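PDB 1WU2: molybdopterin biosynthesis moeA protein from Pyrococcus horikoshii, which probably takes part in molybdenum cofactor biosynthesis, where MoeA proteins are thought to insert molybdenum into molybdopterin. Local coordinates for residues A35-I44 with L155-V166. Numbering follows the deposited sequence.
Sequences AVGRVLAEDI and LRKGTILRPQDV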
ATOM      1  N   ALA A  35      -7.267  -2.086  13.674  1.00 32.67           N
ATOM      2  CA  ALA A  35      -8.204  -2.288  12.562  1.00 32.04           C
ATOM      3  C   ALA A  35      -7.628  -1.966  11.179  1.00 31.35           C
ATOM      4  O   ALA A  35      -8.162  -2.428  10.179  1.00 31.07           O
ATOM      5  CB  ALA A  35      -9.478  -1.475  12.792  1.00 31.99           C
ATOM      6  N   VAL A  36      -6.560  -1.174  11.119  1.00 30.76           N
ATOM      7  CA  VAL A  36      -5.986  -0.756   9.835  1.00 30.37           C
ATOM      8  C   VAL A  36      -5.399  -1.955   9.075  1.00 30.08           C
ATOM      9  O   VAL A  36      -4.637  -2.739   9.637  1.00 29.93           O
ATOM     10  CB  VAL A  36      -4.893   0.324  10.020  1.00 30.30           C
ATOM     11  CG1 VAL A  36      -4.191   0.628   8.695  1.00 30.16           C
ATOM     12  CG2 VAL A  36      -5.490   1.604  10.607  1.00 30.22           C
ATOM     13  N   GLY A  37      -5.766  -2.085   7.800  1.00 29.71           N
ATOM     14  CA  GLY A  37      -5.303  -3.178   6.956  1.00 29.45           C
ATOM     15  C   GLY A  37      -6.247  -4.369   6.931  1.00 29.31           C
ATOM     16  O   GLY A  37      -6.078  -5.287   6.128  1.00 29.24           O
ATOM     17  N   ARG A  38      -7.247  -4.356   7.808  1.00 29.11           N
ATOM     18  CA  ARG A  38      -8.223  -5.436   7.895  1.00 29.10           C
ATOM     19  C   ARG A  38      -9.371  -5.236   6.914  1.00 28.94           C
ATOM     20  O   ARG A  38      -9.613  -4.130   6.438  1.00 28.74           O
ATOM     21  CB  ARG A  38      -8.763  -5.545   9.318  1.00 29.07           C
ATOM     22  CG  ARG A  38      -7.748  -6.099  10.294  1.00 29.58           C
ATOM     23  CD  ARG A  38      -7.587  -7.609  10.197  1.00 30.36           C
ATOM     24  NE  ARG A  38      -7.256  -8.189  11.495  1.00 31.42           N
ATOM     25  CZ  ARG A  38      -7.706  -9.349  11.956  1.00 31.47           C
ATOM     26  NH1 ARG A  38      -8.528 -10.106  11.238  1.00 31.42           N
ATOM     27  NH2 ARG A  38      -7.320  -9.758  13.157  1.00 32.87           N
ATOM     28  N   VAL A  39     -10.082  -6.321   6.633  1.00 28.93           N
ATOM     29  CA  VAL A  39     -11.144  -6.330   5.635  1.00 28.88           C
ATOM     30  C   VAL A  39     -12.502  -6.459   6.306  1.00 28.88           C
ATOM     31  O   VAL A  39     -12.756  -7.433   7.004  1.00 28.76           O
ATOM     32  CB  VAL A  39     -10.964  -7.498   4.651  1.00 28.77           C
ATOM     33  CG1 VAL A  39     -11.999  -7.420   3.520  1.00 28.85           C
ATOM     34  CG2 VAL A  39      -9.547  -7.505   4.097  1.00 28.81           C
ATOM     35  N   LEU A  40     -13.372  -5.479   6.074  1.00 29.04           N
ATOM     36  CA  LEU A  40     -14.715  -5.474   6.647  1.00 29.25           C
ATOM     37  C   LEU A  40     -15.532  -6.691   6.222  1.00 29.29           C
ATOM     38  O   LEU A  40     -15.619  -7.005   5.035  1.00 29.11           O
ATOM     39  CB  LEU A  40     -15.467  -4.205   6.235  1.00 29.39           C
ATOM     40  CG  LEU A  40     -15.194  -2.938   7.044  1.00 29.75           C
ATOM     41  CD1 LEU A  40     -16.037  -1.803   6.486  1.00 29.92           C
ATOM     42  CD2 LEU A  40     -15.498  -3.154   8.523  1.00 30.14           C
ATOM     43  N   ALA A  41     -16.137  -7.355   7.206  1.00 29.38           N
ATOM     44  CA  ALA A  41     -16.967  -8.535   6.968  1.00 29.54           C
ATOM     45  C   ALA A  41     -18.325  -8.177   6.373  1.00 29.66           C
ATOM     46  O   ALA A  41     -18.942  -9.000   5.696  1.00 29.72           O
ATOM     47  CB  ALA A  41     -17.165  -9.302   8.262  1.00 29.54           C
ATOM     48  N   GLU A  42     -18.790  -6.960   6.642  1.00 29.78           N
ATOM     49  CA  GLU A  42     -20.113  -6.518   6.203  1.00 29.91           C
ATOM     50  C   GLU A  42     -20.185  -5.003   6.001  1.00 29.44           C
ATOM     51  O   GLU A  42     -19.268  -4.270   6.372  1.00 29.47           O
ATOM     52  CB  GLU A  42     -21.170  -6.946   7.231  1.00 30.16           C
ATOM     53  CG  GLU A  42     -20.939  -6.388   8.634  1.00 31.34           C
ATOM     54  CD  GLU A  42     -21.938  -6.908   9.659  1.00 33.23           C
ATOM     55  OE1 GLU A  42     -23.150  -6.976   9.338  1.00 34.45           O
ATOM     56  OE2 GLU A  42     -21.513  -7.241  10.790  1.00 33.54           O
ATOM     57  N   ASP A  43     -21.284  -4.550   5.405  1.00 28.98           N
ATOM     58  CA  ASP A  43     -21.606  -3.127   5.341  1.00 28.71           C
ATOM     59  C   ASP A  43     -21.729  -2.564   6.760  1.00 28.68           C
ATOM     60  O   ASP A  43     -22.245  -3.231   7.660  1.00 28.85           O
ATOM     61  CB  ASP A  43     -22.935  -2.902   4.605  1.00 28.53           C
ATOM     62  CG  ASP A  43     -22.836  -3.124   3.095  1.00 28.17           C
ATOM     63  OD1 ASP A  43     -21.722  -3.144   2.527  1.00 26.30           O
ATOM     64  OD2 ASP A  43     -23.848  -3.276   2.389  1.00 28.00           O
ATOM     65  N   ILE A  44     -21.248  -1.337   6.947  1.00 28.59           N
ATOM     66  CA  ILE A  44     -21.388  -0.605   8.199  1.00 28.28           C
ATOM     67  C   ILE A  44     -22.452   0.460   7.976  1.00 28.30           C
ATOM     68  O   ILE A  44     -22.288   1.336   7.132  1.00 28.15           O
ATOM     69  CB  ILE A  44     -20.042   0.048   8.598  1.00 28.21           C
ATOM     70  CG1 ILE A  44     -18.942  -1.009   8.748  1.00 27.87           C
ATOM     71  CG2 ILE A  44     -20.187   0.849   9.886  1.00 28.20           C
ATOM     72  CD1 ILE A  44     -19.194  -2.036   9.834  1.00 27.74           C
ATOM     73  N   LEU A 155     -19.461   2.551   5.025  1.00 30.22           N
ATOM     74  CA  LEU A 155     -18.347   1.721   4.568  1.00 30.17           C
ATOM     75  C   LEU A 155     -18.873   0.397   4.024  1.00 30.20           C
ATOM     76  O   LEU A 155     -19.610  -0.310   4.710  1.00 30.05           O
ATOM     77  CB  LEU A 155     -17.377   1.442   5.716  1.00 30.11           C
ATOM     78  CG  LEU A 155     -16.502   2.611   6.174  1.00 30.11           C
ATOM     79  CD1 LEU A 155     -15.874   2.299   7.524  1.00 30.15           C
ATOM     80  CD2 LEU A 155     -15.432   2.922   5.148  1.00 29.73           C
ATOM     81  N   ARG A 156     -18.482   0.063   2.797  1.00 30.26           N
ATOM     82  CA  ARG A 156     -18.948  -1.155   2.141  1.00 30.38           C
ATOM     83  C   ARG A 156     -18.185  -2.372   2.629  1.00 29.87           C
ATOM     84  O   ARG A 156     -17.075  -2.258   3.154  1.00 29.76           O
ATOM     85  CB  ARG A 156     -18.789  -1.057   0.619  1.00 30.74           C
ATOM     86  CG  ARG A 156     -19.514   0.111  -0.031  1.00 32.55           C
ATOM     87  CD  ARG A 156     -21.012  -0.085  -0.175  1.00 35.14           C
ATOM     88  NE  ARG A 156     -21.668   1.143  -0.631  1.00 37.28           N
ATOM     89  CZ  ARG A 156     -22.975   1.388  -0.543  1.00 39.01           C
ATOM     90  NH1 ARG A 156     -23.807   0.488  -0.025  1.00 39.68           N
ATOM     91  NH2 ARG A 156     -23.459   2.545  -0.987  1.00 40.08           N
ATOM     92  N   LYS A 157     -18.794  -3.538   2.428  1.00 29.30           N
ATOM     93  CA  LYS A 157     -18.162  -4.825   2.681  1.00 28.89           C
ATOM     94  C   LYS A 157     -16.977  -5.001   1.733  1.00 28.25           C
ATOM     95  O   LYS A 157     -17.075  -4.694   0.549  1.00 27.92           O
ATOM     96  CB  LYS A 157     -19.184  -5.950   2.464  1.00 28.94           C
ATOM     97  CG  LYS A 157     -18.641  -7.370   2.605  1.00 29.44           C
ATOM     98  CD  LYS A 157     -19.620  -8.398   2.027  1.00 29.99           C
ATOM     99  CE  LYS A 157     -19.162  -9.830   2.281  1.00 30.31           C
ATOM    100  NZ  LYS A 157     -17.743 -10.065   1.877  1.00 30.34           N
ATOM    101  N   GLY A 158     -15.862  -5.488   2.266  1.00 27.73           N
ATOM    102  CA  GLY A 158     -14.658  -5.709   1.482  1.00 27.44           C
ATOM    103  C   GLY A 158     -13.670  -4.558   1.556  1.00 27.13           C
ATOM    104  O   GLY A 158     -12.543  -4.673   1.080  1.00 27.02           O
ATOM    105  N   THR A 159     -14.087  -3.453   2.165  1.00 26.81           N
ATOM    106  CA  THR A 159     -13.226  -2.293   2.330  1.00 26.63           C
ATOM    107  C   THR A 159     -12.002  -2.665   3.159  1.00 26.29           C
ATOM    108  O   THR A 159     -12.117  -3.363   4.162  1.00 26.02           O
ATOM    109  CB  THR A 159     -14.003  -1.149   3.012  1.00 26.67           C
ATOM    110  OG1 THR A 159     -15.083  -0.732   2.169  1.00 27.12           O
ATOM    111  CG2 THR A 159     -13.143   0.104   3.161  1.00 26.82           C
ATOM    112  N   ILE A 160     -10.836  -2.203   2.713  1.00 26.00           N
ATOM    113  CA  ILE A 160      -9.583  -2.392   3.433  1.00 25.82           C
ATOM    114  C   ILE A 160      -9.378  -1.111   4.218  1.00 25.75           C
ATOM    115  O   ILE A 160      -9.129  -0.059   3.636  1.00 25.93           O
ATOM    116  CB  ILE A 160      -8.406  -2.646   2.460  1.00 25.78           C
ATOM    117  CG1 ILE A 160      -8.696  -3.850   1.558  1.00 25.88           C
ATOM    118  CG2 ILE A 160      -7.107  -2.901   3.234  1.00 25.85           C
ATOM    119  CD1 ILE A 160      -7.842  -3.885   0.308  1.00 25.85           C
ATOM    120  N   LEU A 161      -9.492  -1.210   5.538  1.00 25.78           N
ATOM    121  CA  LEU A 161      -9.606  -0.043   6.400  1.00 25.88           C
ATOM    122  C   LEU A 161      -8.319   0.782   6.453  1.00 25.92           C
ATOM    123  O   LEU A 161      -7.228   0.244   6.596  1.00 25.85           O
ATOM    124  CB  LEU A 161     -10.028  -0.472   7.812  1.00 25.99           C
ATOM    125  CG  LEU A 161     -11.389  -1.173   7.905  1.00 26.01           C
ATOM    126  CD1 LEU A 161     -11.537  -1.908   9.234  1.00 26.31           C
ATOM    127  CD2 LEU A 161     -12.526  -0.185   7.716  1.00 26.26           C
ATOM    128  N   ARG A 162      -8.467   2.094   6.303  1.00 26.05           N
ATOM    129  CA  ARG A 162      -7.365   3.034   6.464  1.00 26.28           C
ATOM    130  C   ARG A 162      -7.681   3.911   7.674  1.00 26.13           C
ATOM    131  O   ARG A 162      -8.755   3.790   8.251  1.00 26.01           O
ATOM    132  CB  ARG A 162      -7.181   3.887   5.205  1.00 26.43           C
ATOM    133  CG  ARG A 162      -7.422   3.164   3.887  1.00 27.18           C
ATOM    134  CD  ARG A 162      -8.751   3.518   3.246  1.00 28.59           C
ATOM    135  NE  ARG A 162      -8.614   4.295   2.023  1.00 28.99           N
ATOM    136  CZ  ARG A 162      -9.606   4.970   1.449  1.00 29.91           C
ATOM    137  NH1 ARG A 162     -10.825   4.980   1.978  1.00 30.36           N
ATOM    138  NH2 ARG A 162      -9.382   5.642   0.333  1.00 30.46           N
ATOM    139  N   PRO A 163      -6.749   4.766   8.087  1.00 26.00           N
ATOM    140  CA  PRO A 163      -6.976   5.665   9.226  1.00 25.94           C
ATOM    141  C   PRO A 163      -8.273   6.487   9.185  1.00 26.08           C
ATOM    142  O   PRO A 163      -8.915   6.615  10.228  1.00 25.89           O
ATOM    143  CB  PRO A 163      -5.759   6.583   9.174  1.00 26.00           C
ATOM    144  CG  PRO A 163      -4.687   5.710   8.607  1.00 26.06           C
ATOM    145  CD  PRO A 163      -5.383   4.910   7.552  1.00 26.09           C
ATOM    146  N   GLN A 164      -8.648   7.011   8.016  1.00 26.07           N
ATOM    147  CA  GLN A 164      -9.877   7.797   7.871  1.00 26.05           C
ATOM    148  C   GLN A 164     -11.139   6.939   8.022  1.00 26.35           C
ATOM    149  O   GLN A 164     -12.159   7.416   8.537  1.00 26.31           O
ATOM    150  CB  GLN A 164      -9.899   8.592   6.545  1.00 25.99           C
ATOM    151  CG  GLN A 164      -9.903   7.760   5.245  1.00 25.52           C
ATOM    152  CD  GLN A 164      -8.556   7.762   4.530  1.00 24.98           C
ATOM    153  OE1 GLN A 164      -7.559   7.296   5.081  1.00 23.86           O
ATOM    154  NE2 GLN A 164      -8.525   8.281   3.301  1.00 23.96           N
ATOM    155  N   ASP A 165     -11.069   5.681   7.587  1.00 26.45           N
ATOM    156  CA  ASP A 165     -12.170   4.734   7.777  1.00 26.74           C
ATOM    157  C   ASP A 165     -12.360   4.410   9.260  1.00 26.81           C
ATOM    158  O   ASP A 165     -13.488   4.306   9.737  1.00 26.80           O
ATOM    159  CB  ASP A 165     -11.924   3.428   7.007  1.00 26.89           C
ATOM    160  CG  ASP A 165     -11.696   3.646   5.515  1.00 27.55           C
ATOM    161  OD1 ASP A 165     -12.126   4.686   4.978  1.00 28.65           O
ATOM    162  OD2 ASP A 165     -11.100   2.818   4.794  1.00 28.72           O
ATOM    163  N   VAL A 166     -11.250   4.254   9.981  1.00 26.86           N
ATOM    164  CA  VAL A 166     -11.282   3.897  11.400  1.00 26.92           C
ATOM    165  C   VAL A 166     -11.840   5.064  12.223  1.00 27.04           C
ATOM    166  O   VAL A 166     -12.472   4.857  13.260  1.00 27.07           O
ATOM    167  CB  VAL A 166      -9.874   3.475  11.908  1.00 26.87           C
ATOM    168  CG1 VAL A 166      -9.885   3.160  13.395  1.00 26.87           C
ATOM    169  CG2 VAL A 166      -9.380   2.252  11.141  1.00 26.57           C
TER
HETATM  170  O   HOH W   1     -15.523  -8.869   3.024  1.00 24.12           O
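Leu40 and Leu161 both carry CG beside the backbone N, with chi1 at -82° and -61°, and their side chains meet at about a right angle, Leu40 CG lying 3.9 Å from Leu161 CD2. One branch further, Leu40 CD1 lies 3.6 Å from Leu155 CB, while Leu161 CD1 turns back to Ala35 CB and Val166 CG2 closes on Val36 CG2. Five backbone bonds frame this apolar strip. Leu161 is gripped through both its polar backbone atoms: its N donates to Arg38 O at 3.1 Å, and its O accepts from Gly37 N at 3.0 Å. Leu40 is likewise paired twice, its N donating to Thr159 O and its O accepting from Gly158 N; a water on Leu40 O also reaches Lys157 NZ, whose salt-bridge partner is Glu23. Ile44 N to Leu155 O, 3.0 Å, marks an antiparallel hydrogen-bonded pair. At the turn of 156-159, Asp43 OD1 accepts from Lys157 N at 3.0 Å, met nearly along its C-O axis, and Thr159 OG1 holds Arg156 O at 2.7 Å from above the carbonyl plane. With an alanine in place of Asp43, Lys157 N would probably lose this acceptor and the turn one of its ties to segment 35-44. Beyond, strand 176-180 bonds to Val39 and Ala41, and the second subunit packs on Leu155. Within the MoeA N-terminal region, two largely irregular segments of one chain thus satisfy backbone N and O atoms beside a leucine cluster mainly through each other, so their polar pairing rests little on side chains except where Asp43 takes Lys157 N.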